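Interferon gamma receptor 1 (Gallus gallus, PDB 4EQ3) probably binds interferon gamma at the cell surface as a cytokine receptor chain, through the extracellular pair of fibronectin type III-like domains that this fragment represents. Local coordinates at residues T17-K22 with D99-Q104; V43-Y48 with K52-S57; C67-E72 with Y80-K85; E131-E136 with E143-L148. All coordinates share one frame; numbering follows the deposited sequence.

Interaction 1: T17-K22 with D99-Q104; sequences TSVKSK and DEFVLQ
V19 CA lies 7.8 Å from F101 CA and S21 CA 7.6 Å from L103 CA, so the two segments run in the same direction, too far apart for strand pairing, and no direct hydrogen bond joins them. The phenyl ring of F101 carries the contact. With chi1 at 174°, F101 CG stands trans to its backbone N and the ring reaches toward strand 17-22. V19 crosses it at about a right angle, and its CG1 branch comes obliquely to 3.7 Å from F101 CD1. S21 meets the same ring at its edge: S21 CB is 3.8 Å from F101 CZ, and the hydroxyl lies in the ring plane. The same S21 OG also touches a methyl of L103, CD1, at 3.3 Å; this buried hydroxyl has its polar partner in T26 OG1 of strand 25-31. Where the segments begin, one water bridges them, 3.0 Å from T17 OG1 and accepting from D99 N at 2.9 Å. The contact lies within the N-terminal fibronectin type III-like domain, between its two sheets. Strand 17-22 is an edge of the three-stranded sheet, while the ring of F101 also packs on F82 of strand 81-88 in the other sheet. V102 is the N-cap of the short helix 103-106, which lies between strands 91-97 and 113-119, and S21 forms a backbone hydrogen bond with K108 just beyond it.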
# COMPACT_ATOMS: atom_id res chain seq x y z
N THR A 17 1.93 -19.54 -4.36
CA THR A 17 1.32 -18.30 -4.82
C THR A 17 1.21 -17.33 -3.66
O THR A 17 0.93 -17.73 -2.53
CB THR A 17 -0.08 -18.53 -5.44
OG1 THR A 17 -1.00 -18.96 -4.42
CG2 THR A 17 0.01 -19.56 -6.54
N SER A 18 1.46 -16.06 -3.95
CA SER A 18 1.35 -15.03 -2.93
C SER A 18 1.03 -13.68 -3.54
O SER A 18 1.74 -13.20 -4.43
CB SER A 18 2.64 -14.94 -2.12
OG SER A 18 2.55 -13.91 -1.16
N VAL A 19 -0.04 -13.06 -3.06
CA VAL A 19 -0.37 -11.71 -3.49
C VAL A 19 0.11 -10.76 -2.40
O VAL A 19 -0.30 -10.87 -1.25
CB VAL A 19 -1.88 -11.51 -3.73
CG1 VAL A 19 -2.15 -10.08 -4.17
CG2 VAL A 19 -2.42 -12.50 -4.77
N LYS A 20 1.01 -9.86 -2.77
CA LYS A 20 1.54 -8.87 -1.84
C LYS A 20 1.10 -7.49 -2.29
O LYS A 20 1.42 -7.06 -3.39
CB LYS A 20 3.06 -8.93 -1.81
CG LYS A 20 3.59 -10.29 -1.45
CD LYS A 20 3.26 -10.64 -0.01
CE LYS A 20 4.10 -9.81 0.95
NZ LYS A 20 4.24 -10.50 2.26
N SER A 21 0.39 -6.77 -1.42
CA SER A 21 -0.13 -5.46 -1.76
C SER A 21 0.29 -4.45 -0.71
O SER A 21 -0.03 -4.61 0.46
CB SER A 21 -1.65 -5.50 -1.86
OG SER A 21 -2.17 -4.22 -2.16
N LYS A 22 1.05 -3.46 -1.11
CA LYS A 22 1.47 -2.37 -0.25
C LYS A 22 1.47 -1.02 -0.93
O LYS A 22 2.07 -0.90 -1.96
CB LYS A 22 2.84 -2.67 0.36
CG LYS A 22 3.42 -1.67 1.33
CD LYS A 22 3.77 -2.33 2.57
CE LYS A 22 5.25 -2.27 2.91
NZ LYS A 22 5.72 -3.46 3.64
N ASP A 99 -5.57 -17.40 -2.84
CA ASP A 99 -6.56 -17.05 -1.83
C ASP A 99 -7.39 -15.88 -2.35
O ASP A 99 -6.95 -15.12 -3.22
CB ASP A 99 -5.90 -16.62 -0.52
CG ASP A 99 -5.14 -17.75 0.16
OD1 ASP A 99 -5.45 -18.94 -0.10
OD2 ASP A 99 -4.24 -17.44 0.97
N GLU A 100 -8.59 -15.73 -1.80
CA GLU A 100 -9.41 -14.56 -2.07
C GLU A 100 -8.64 -13.31 -1.70
O GLU A 100 -7.95 -13.27 -0.68
CB GLU A 100 -10.70 -14.63 -1.24
CG GLU A 100 -11.54 -13.37 -1.30
CD GLU A 100 -12.88 -13.55 -0.57
OE1 GLU A 100 -13.07 -14.60 0.06
OE2 GLU A 100 -13.72 -12.64 -0.64
N PHE A 101 -8.75 -12.28 -2.53
CA PHE A 101 -8.04 -11.04 -2.26
C PHE A 101 -9.00 -9.86 -2.21
O PHE A 101 -9.77 -9.63 -3.14
CB PHE A 101 -6.93 -10.78 -3.28
CG PHE A 101 -6.26 -9.43 -3.13
CD1 PHE A 101 -5.18 -9.27 -2.26
CD2 PHE A 101 -6.71 -8.33 -3.84
CE1 PHE A 101 -4.56 -8.03 -2.11
CE2 PHE A 101 -6.09 -7.09 -3.70
CZ PHE A 101 -5.02 -6.94 -2.83
N VAL A 102 -8.92 -9.12 -1.11
CA VAL A 102 -9.69 -7.91 -0.92
C VAL A 102 -8.75 -6.80 -0.48
O VAL A 102 -8.13 -6.89 0.58
CB VAL A 102 -10.76 -8.10 0.15
CG1 VAL A 102 -11.59 -6.85 0.27
CG2 VAL A 102 -11.63 -9.31 -0.19
N LEU A 103 -8.62 -5.76 -1.30
CA LEU A 103 -7.65 -4.70 -1.04
C LEU A 103 -7.80 -4.07 0.35
O LEU A 103 -6.82 -3.86 1.04
CB LEU A 103 -7.70 -3.62 -2.12
CG LEU A 103 -6.63 -2.53 -2.03
CD1 LEU A 103 -5.23 -3.12 -2.17
CD2 LEU A 103 -6.87 -1.47 -3.10
N GLN A 104 -9.04 -3.80 0.75
CA GLN A 104 -9.32 -3.20 2.06
C GLN A 104 -8.85 -4.08 3.21
O GLN A 104 -8.47 -3.59 4.27
CB GLN A 104 -10.83 -2.93 2.21
CG GLN A 104 -11.25 -2.44 3.59
CD GLN A 104 -11.58 -3.57 4.54
OE1 GLN A 104 -12.26 -4.52 4.17
NE2 GLN A 104 -11.11 -3.46 5.77
O HOH W 1 -2.66 -17.33 -2.52

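Interaction 2: V43-Y48 with K52-S57; sequences VEVKPY and KYQTVS
Three backbone hydrogen bonds join V43-Y48 to K52-S57 as an antiparallel hairpin. V45 and Q54 form a hydrogen-bonded pair: V45 N donates to Q54 O at 2.8 Å, and Q54 N returns the bond to V45 O at 2.9 Å. V56 N then reaches V43 O at 3.0 Å, with E44 and T55 as the non-hydrogen-bonded pair between. Next to these bonds, the CA-H of Y53 makes a weaker contact with V45 O. The main aromatic contact is CH-pi: K46 CB sits 3.5 Å from the centroid of the Y53 ring, 11° off the normal, while K46 CE follows the ring to 3.6 Å from Y53 CE2. A bend at chi3 of K46 (66°) brings CE alongside the ring. Apolar contact centres on V56, whose CG2 branch lies 3.9 Å from V43 CG1 and 3.8 Å from V45 CG1. Among polar ends, E44 OE1 makes a salt bridge with R83, and Y53 OH is hydrogen-bonded to E97. The hairpin forms one side of the four-stranded sheet: strand 54-62 is its edge, and strand 40-46 continues the pairing to strand 81-88, where W81 adds a cation-pi contact to K46.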
# COMPACT_ATOMS: atom_id res chain seq x y z
N VAL A 43 -1.21 -15.69 -16.42
CA VAL A 43 -1.95 -15.26 -15.24
C VAL A 43 -3.33 -14.76 -15.63
O VAL A 43 -3.47 -13.99 -16.59
CB VAL A 43 -1.22 -14.12 -14.50
CG1 VAL A 43 -2.02 -13.68 -13.28
CG2 VAL A 43 0.18 -14.56 -14.10
N GLU A 44 -4.35 -15.19 -14.90
CA GLU A 44 -5.70 -14.68 -15.09
C GLU A 44 -6.27 -14.04 -13.83
O GLU A 44 -5.88 -14.38 -12.71
CB GLU A 44 -6.63 -15.80 -15.56
CG GLU A 44 -6.20 -16.42 -16.87
CD GLU A 44 -7.28 -17.31 -17.45
OE1 GLU A 44 -7.85 -18.14 -16.69
OE2 GLU A 44 -7.58 -17.17 -18.65
N VAL A 45 -7.20 -13.10 -14.02
CA VAL A 45 -7.88 -12.45 -12.91
C VAL A 45 -9.40 -12.65 -12.99
O VAL A 45 -9.97 -12.60 -14.07
CB VAL A 45 -7.56 -10.96 -12.88
CG1 VAL A 45 -7.87 -10.33 -14.23
CG2 VAL A 45 -8.30 -10.26 -11.75
N LYS A 46 -10.05 -12.91 -11.89
CA LYS A 46 -11.49 -12.98 -11.82
C LYS A 46 -12.05 -11.76 -11.03
O LYS A 46 -11.95 -11.72 -9.85
CB LYS A 46 -11.92 -14.31 -11.23
CG LYS A 46 -13.37 -14.43 -11.00
CD LYS A 46 -13.85 -15.82 -10.82
CE LYS A 46 -13.34 -16.50 -9.59
NZ LYS A 46 -14.18 -17.49 -9.03
N PRO A 47 -12.59 -10.78 -11.75
CA PRO A 47 -13.15 -9.57 -11.14
C PRO A 47 -14.54 -9.87 -10.60
O PRO A 47 -15.20 -10.79 -11.10
CB PRO A 47 -13.27 -8.60 -12.31
CG PRO A 47 -12.61 -9.29 -13.48
CD PRO A 47 -12.69 -10.74 -13.21
N TYR A 48 -15.00 -9.11 -9.61
CA TYR A 48 -16.24 -9.45 -8.92
C TYR A 48 -17.48 -9.32 -9.80
O TYR A 48 -18.41 -10.12 -9.68
CB TYR A 48 -16.39 -8.61 -7.64
CG TYR A 48 -17.23 -7.36 -7.79
CD1 TYR A 48 -18.56 -7.35 -7.40
CD2 TYR A 48 -16.69 -6.19 -8.33
CE1 TYR A 48 -19.34 -6.21 -7.54
CE2 TYR A 48 -17.46 -5.05 -8.47
CZ TYR A 48 -18.79 -5.07 -8.07
OH TYR A 48 -19.58 -3.94 -8.20
N LYS A 52 -16.06 -14.03 -13.73
CA LYS A 52 -15.34 -14.90 -14.63
C LYS A 52 -13.84 -14.56 -14.81
O LYS A 52 -13.50 -13.44 -14.85
CB LYS A 52 -16.06 -14.96 -15.99
CG LYS A 52 -17.33 -15.69 -15.94
CD LYS A 52 -18.34 -15.20 -16.95
CE LYS A 52 -19.43 -16.17 -17.11
NZ LYS A 52 -19.78 -16.68 -15.81
N TYR A 53 -12.98 -15.56 -14.93
CA TYR A 53 -11.57 -15.31 -15.16
C TYR A 53 -11.35 -14.74 -16.55
O TYR A 53 -12.04 -15.12 -17.51
CB TYR A 53 -10.74 -16.58 -15.00
CG TYR A 53 -10.43 -16.91 -13.57
CD1 TYR A 53 -9.41 -16.24 -12.91
CD2 TYR A 53 -11.15 -17.87 -12.88
CE1 TYR A 53 -9.12 -16.53 -11.59
CE2 TYR A 53 -10.87 -18.16 -11.57
CZ TYR A 53 -9.84 -17.48 -10.93
OH TYR A 53 -9.54 -17.76 -9.62
N GLN A 54 -10.40 -13.82 -16.64
CA GLN A 54 -9.99 -13.27 -17.91
C GLN A 54 -8.48 -13.09 -17.86
O GLN A 54 -7.90 -13.03 -16.77
CB GLN A 54 -10.65 -11.93 -18.15
CG GLN A 54 -10.14 -10.82 -17.26
CD GLN A 54 -10.90 -9.54 -17.46
OE1 GLN A 54 -12.13 -9.51 -17.36
NE2 GLN A 54 -10.18 -8.46 -17.75
N THR A 55 -7.85 -13.00 -19.02
CA THR A 55 -6.40 -12.90 -19.09
C THR A 55 -5.88 -11.56 -18.58
O THR A 55 -6.46 -10.50 -18.85
CB THR A 55 -5.89 -13.18 -20.53
OG1 THR A 55 -5.17 -14.42 -20.55
CG2 THR A 55 -4.98 -12.05 -21.02
N VAL A 56 -4.79 -11.61 -17.83
CA VAL A 56 -4.05 -10.41 -17.46
C VAL A 56 -3.05 -10.11 -18.57
O VAL A 56 -1.99 -10.73 -18.64
CB VAL A 56 -3.28 -10.62 -16.15
CG1 VAL A 56 -2.54 -9.35 -15.78
CG2 VAL A 56 -4.24 -11.03 -15.03
N SER A 57 -3.38 -9.16 -19.43
CA SER A 57 -2.68 -9.00 -20.70
C SER A 57 -1.17 -8.88 -20.56
O SER A 57 -0.42 -9.47 -21.33
CB SER A 57 -3.23 -7.80 -21.47
OG SER A 57 -3.02 -6.60 -20.75

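Interaction 3: C67-E72 with Y80-K85; sequences CDLSEE and YWFRIK
D68 OD1 is gripped twice by the same serine: S70 N donates from above the carboxylate plane at 3.0 Å, and S70 OG donates to the syn lone pair of D68 OD1 at 2.7 Å. The backbone bond makes this an Asx turn, and a further backbone bond, E72 N to L69 O, lies in the bend that follows strand 66-68. The other carboxylate oxygen, D68 OD2, is taken by R25 in a salt bridge, so both ends of the group are held. This folded loop presents L69 to strand 81-88. The leucine and F82 approach from opposite directions, and L69 CD1 comes down over the middle of one face of the phenyl ring, 3.4 Å from its centroid and only 7° off the normal. It is therefore close to all six ring carbons, a CH-pi contact over the face. L69 CG lies trans to the carbonyl carbon (chi1 -56°) and the extended chi2 sends CD1 outward to the ring, while CD2 stays farther off, near the F82 CD2-CE2 side. Beyond the leucine, the carbonyl of E72 approaches the Y80 ring obliquely, with E72 O 3.5 Å from Y80 CE1; the phenol OH finds its hydrogen-bond partner in N74. The contact thus lies inside the N-terminal sandwich, bringing a loop that leaves the three-stranded sheet against the four-stranded one. L28 of strand 25-31 lies beside L69, V45 of strand 40-46 touches F82, and C67 is tied to C59 of strand 54-62 by a disulfide.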
# COMPACT_ATOMS: atom_id res chain seq x y z
N CYS A 67 3.90 -11.05 -11.28
CA CYS A 67 3.02 -10.30 -12.16
C CYS A 67 2.48 -9.09 -11.41
O CYS A 67 1.94 -9.24 -10.31
CB CYS A 67 1.85 -11.19 -12.62
SG CYS A 67 0.62 -10.32 -13.59
N ASP A 68 2.64 -7.90 -11.99
CA ASP A 68 2.16 -6.68 -11.35
C ASP A 68 0.68 -6.54 -11.67
O ASP A 68 0.31 -6.37 -12.84
CB ASP A 68 2.95 -5.45 -11.83
CG ASP A 68 2.57 -4.17 -11.08
OD1 ASP A 68 1.64 -4.18 -10.24
OD2 ASP A 68 3.20 -3.12 -11.32
N LEU A 69 -0.15 -6.61 -10.64
CA LEU A 69 -1.61 -6.63 -10.81
C LEU A 69 -2.24 -5.26 -10.56
O LEU A 69 -3.47 -5.12 -10.59
CB LEU A 69 -2.23 -7.64 -9.84
CG LEU A 69 -1.76 -9.10 -9.89
CD1 LEU A 69 -2.41 -9.90 -8.76
CD2 LEU A 69 -2.08 -9.71 -11.24
N SER A 70 -1.40 -4.26 -10.30
CA SER A 70 -1.88 -2.95 -9.88
C SER A 70 -2.88 -2.31 -10.84
O SER A 70 -3.69 -1.48 -10.44
CB SER A 70 -0.71 -1.98 -9.66
OG SER A 70 0.18 -2.49 -8.69
N GLU A 71 -2.82 -2.70 -12.11
CA GLU A 71 -3.69 -2.09 -13.11
C GLU A 71 -4.98 -2.88 -13.30
O GLU A 71 -5.87 -2.45 -14.02
CB GLU A 71 -2.97 -1.94 -14.45
CG GLU A 71 -1.74 -1.05 -14.39
CD GLU A 71 -2.07 0.41 -14.08
OE1 GLU A 71 -2.72 1.07 -14.92
OE2 GLU A 71 -1.67 0.90 -13.00
N GLU A 72 -5.07 -4.04 -12.65
CA GLU A 72 -6.24 -4.91 -12.78
C GLU A 72 -7.18 -4.73 -11.61
O GLU A 72 -8.30 -5.25 -11.61
CB GLU A 72 -5.80 -6.38 -12.83
CG GLU A 72 -4.82 -6.69 -13.95
CD GLU A 72 -5.50 -6.71 -15.30
OE1 GLU A 72 -6.72 -7.01 -15.36
OE2 GLU A 72 -4.81 -6.43 -16.31
N TYR A 80 -11.27 -10.29 -5.45
CA TYR A 80 -10.62 -10.71 -6.69
C TYR A 80 -10.00 -12.07 -6.44
O TYR A 80 -9.58 -12.37 -5.32
CB TYR A 80 -9.51 -9.73 -7.09
CG TYR A 80 -9.95 -8.38 -7.63
CD1 TYR A 80 -10.09 -8.18 -9.00
CD2 TYR A 80 -10.17 -7.31 -6.78
CE1 TYR A 80 -10.47 -6.94 -9.51
CE2 TYR A 80 -10.55 -6.07 -7.28
CZ TYR A 80 -10.69 -5.89 -8.64
OH TYR A 80 -11.07 -4.66 -9.12
N TRP A 81 -9.95 -12.89 -7.49
CA TRP A 81 -9.15 -14.09 -7.45
C TRP A 81 -8.16 -14.02 -8.62
O TRP A 81 -8.43 -13.37 -9.63
CB TRP A 81 -10.02 -15.35 -7.55
CG TRP A 81 -10.68 -15.70 -6.25
CD1 TRP A 81 -10.25 -16.59 -5.32
CD2 TRP A 81 -11.90 -15.14 -5.75
NE1 TRP A 81 -11.12 -16.63 -4.26
CE2 TRP A 81 -12.14 -15.75 -4.50
CE3 TRP A 81 -12.80 -14.19 -6.23
CZ2 TRP A 81 -13.26 -15.44 -3.73
CZ3 TRP A 81 -13.91 -13.89 -5.46
CH2 TRP A 81 -14.13 -14.51 -4.22
N PHE A 82 -7.02 -14.68 -8.46
CA PHE A 82 -6.05 -14.75 -9.56
C PHE A 82 -5.60 -16.19 -9.71
O PHE A 82 -5.71 -16.98 -8.77
CB PHE A 82 -4.84 -13.84 -9.30
CG PHE A 82 -5.21 -12.45 -8.90
CD1 PHE A 82 -5.26 -12.10 -7.55
CD2 PHE A 82 -5.50 -11.48 -9.85
CE1 PHE A 82 -5.60 -10.81 -7.17
CE2 PHE A 82 -5.84 -10.20 -9.47
CZ PHE A 82 -5.89 -9.86 -8.12
N ARG A 83 -5.10 -16.55 -10.89
CA ARG A 83 -4.63 -17.91 -11.09
C ARG A 83 -3.52 -17.96 -12.14
O ARG A 83 -3.43 -17.10 -13.01
CB ARG A 83 -5.78 -18.85 -11.47
CG ARG A 83 -6.35 -18.65 -12.87
CD ARG A 83 -7.51 -19.63 -13.10
NE ARG A 83 -8.13 -19.52 -14.42
CZ ARG A 83 -9.17 -20.26 -14.81
NH1 ARG A 83 -9.68 -21.15 -13.97
NH2 ARG A 83 -9.68 -20.13 -16.02
N ILE A 84 -2.67 -18.97 -12.04
CA ILE A 84 -1.54 -19.06 -12.94
C ILE A 84 -1.36 -20.47 -13.43
O ILE A 84 -1.44 -21.41 -12.66
CB ILE A 84 -0.23 -18.66 -12.24
CG1 ILE A 84 -0.42 -17.39 -11.39
CG2 ILE A 84 0.90 -18.51 -13.26
CD1 ILE A 84 -0.15 -17.58 -9.92
N LYS A 85 -1.06 -20.62 -14.72
CA LYS A 85 -0.67 -21.93 -15.24
C LYS A 85 0.72 -21.82 -15.84
O LYS A 85 1.14 -20.74 -16.24
CB LYS A 85 -1.66 -22.42 -16.30
CG LYS A 85 -1.65 -21.58 -17.57
CD LYS A 85 -2.50 -22.21 -18.67
CE LYS A 85 -2.69 -21.24 -19.83
NZ LYS A 85 -3.47 -21.83 -20.95

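Interaction 4: E131-E136 with E143-L148; sequences EFPSVE and EIYSEL
Chi1 of -71° at Y145 and -72° at F132 places CG trans to the carbonyl carbon in both residues, and from these positions the two aromatic side chains cross at a slant. F132 CD2 lies 4.0 Å from Y145 CE1, while F132 CB approaches the phenol oxygen, Y145 OH, to 3.4 Å. That hydroxyl donates to the carbonyl oxygen of P133, in a loop lacking regular secondary structure; the bond is modelled as very short, so its exact length is doubtful. The proline ring packs against the same oxygen, with P133 CD 3.2 Å from Y145 OH. In the second fibronectin type III-like domain, this loop leaves strand 122-128 and leads to the short helix 142-145, after which a type I turn from Y145 to L148 delivers the chain to strand 148-156. V135 slides past Y145 in the opposite direction, its CG2 meeting the ring edge 3.8 Å from Y145 CD2. L148 CD2 lies near the plane of the F132 ring, 4.3 Å from F132 CE2. F132 also stacks on H129 and meets F24, which follows strand 17-22 of the first domain, edge-to-face.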
# COMPACT_ATOMS: atom_id res chain seq x y z
N GLU A 131 4.76 7.09 -2.52
CA GLU A 131 4.42 5.90 -3.28
C GLU A 131 3.02 5.85 -3.83
O GLU A 131 2.76 5.16 -4.73
CB GLU A 131 4.61 4.68 -2.44
CG GLU A 131 5.87 4.67 -1.71
CD GLU A 131 5.73 5.06 -0.24
OE1 GLU A 131 6.48 4.43 0.51
OE2 GLU A 131 4.93 5.95 0.15
N PHE A 132 2.12 6.60 -3.26
CA PHE A 132 0.73 6.52 -3.73
C PHE A 132 0.65 6.94 -5.19
O PHE A 132 1.28 7.91 -5.60
CB PHE A 132 -0.21 7.37 -2.87
CG PHE A 132 -0.47 6.81 -1.50
CD1 PHE A 132 0.02 5.57 -1.14
CD2 PHE A 132 -1.20 7.53 -0.57
CE1 PHE A 132 -0.21 5.05 0.12
CE2 PHE A 132 -1.43 7.04 0.69
CZ PHE A 132 -0.94 5.79 1.05
N PRO A 133 -0.12 6.20 -5.98
CA PRO A 133 -0.18 6.53 -7.41
C PRO A 133 -0.94 7.83 -7.67
O PRO A 133 -1.84 8.19 -6.90
CB PRO A 133 -0.91 5.32 -8.02
CG PRO A 133 -1.72 4.75 -6.88
CD PRO A 133 -0.89 4.99 -5.64
N SER A 134 -0.56 8.52 -8.73
CA SER A 134 -1.20 9.77 -9.13
C SER A 134 -2.66 9.52 -9.50
O SER A 134 -2.98 8.57 -10.20
CB SER A 134 -0.46 10.37 -10.33
OG SER A 134 -1.24 11.35 -11.00
N VAL A 135 -3.54 10.39 -9.03
CA VAL A 135 -4.96 10.27 -9.35
C VAL A 135 -5.19 10.38 -10.86
O VAL A 135 -6.11 9.77 -11.41
CB VAL A 135 -5.80 11.32 -8.61
CG1 VAL A 135 -6.10 12.52 -9.50
CG2 VAL A 135 -7.09 10.70 -8.10
N GLU A 136 -4.33 11.16 -11.52
CA GLU A 136 -4.41 11.36 -12.96
C GLU A 136 -4.15 10.07 -13.72
O GLU A 136 -4.66 9.87 -14.82
CB GLU A 136 -3.41 12.44 -13.41
CG GLU A 136 -3.95 13.86 -13.33
CD GLU A 136 -3.49 14.59 -12.08
OE1 GLU A 136 -2.34 14.35 -11.64
OE2 GLU A 136 -4.26 15.43 -11.56
N GLU A 143 -11.87 8.64 -5.48
CA GLU A 143 -12.86 8.30 -4.46
C GLU A 143 -12.17 7.84 -3.18
O GLU A 143 -12.60 8.17 -2.07
CB GLU A 143 -13.76 7.20 -5.01
CG GLU A 143 -14.66 6.56 -4.00
CD GLU A 143 -15.72 5.69 -4.65
OE1 GLU A 143 -15.46 5.09 -5.72
OE2 GLU A 143 -16.82 5.60 -4.07
N ILE A 144 -11.09 7.09 -3.34
CA ILE A 144 -10.35 6.54 -2.21
C ILE A 144 -9.57 7.64 -1.48
O ILE A 144 -9.60 7.71 -0.25
CB ILE A 144 -9.40 5.41 -2.67
CG1 ILE A 144 -10.17 4.35 -3.47
CG2 ILE A 144 -8.63 4.82 -1.49
CD1 ILE A 144 -11.52 3.96 -2.89
N TYR A 145 -8.88 8.48 -2.25
CA TYR A 145 -8.09 9.58 -1.68
C TYR A 145 -8.98 10.58 -0.95
O TYR A 145 -8.57 11.18 0.04
CB TYR A 145 -7.29 10.32 -2.76
CG TYR A 145 -6.14 9.52 -3.32
CD1 TYR A 145 -5.39 8.69 -2.51
CD2 TYR A 145 -5.79 9.62 -4.67
CE1 TYR A 145 -4.33 7.96 -3.02
CE2 TYR A 145 -4.73 8.90 -5.19
CZ TYR A 145 -4.00 8.07 -4.36
OH TYR A 145 -2.96 7.34 -4.87
N SER A 146 -10.21 10.75 -1.43
CA SER A 146 -11.14 11.64 -0.74
C SER A 146 -11.37 11.17 0.71
O SER A 146 -11.94 11.91 1.53
CB SER A 146 -12.46 11.74 -1.50
OG SER A 146 -13.30 10.63 -1.24
N GLU A 147 -10.94 9.95 1.03
CA GLU A 147 -11.11 9.39 2.37
C GLU A 147 -9.78 9.18 3.10
O GLU A 147 -9.71 8.49 4.12
CB GLU A 147 -11.87 8.06 2.30
CG GLU A 147 -13.28 8.16 1.70
CD GLU A 147 -14.27 8.85 2.62
OE1 GLU A 147 -13.97 9.02 3.82
OE2 GLU A 147 -15.36 9.23 2.13
N LEU A 148 -8.72 9.77 2.58
CA LEU A 148 -7.41 9.64 3.21
C LEU A 148 -7.25 10.62 4.36
O LEU A 148 -7.49 11.82 4.20
CB LEU A 148 -6.29 9.90 2.18
CG LEU A 148 -4.88 9.98 2.76
CD1 LEU A 148 -4.44 8.66 3.41
CD2 LEU A 148 -3.90 10.40 1.68

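Interactions 1, 2 and 3 belong to the N-terminal fibronectin type III-like domain, and interaction 4 to the second. Along the chain, interaction 1 closes a long loop that contains interactions 2 and 3 in succession; interaction 4 follows. The centres of interactions 2 and 3 are about 7 Å apart, and they meet where strands 40-46 and 81-88 are neighbours, with a probable backbone bond from K46 N to W81 O. Interaction 1, centred about 9 Å from interaction 3, shares F82 through V19. Interaction 4 touches none of them, but F132 meeting F24 is consistent with a place near the junction of the two domains, whose relative placement probably matters for cytokine binding.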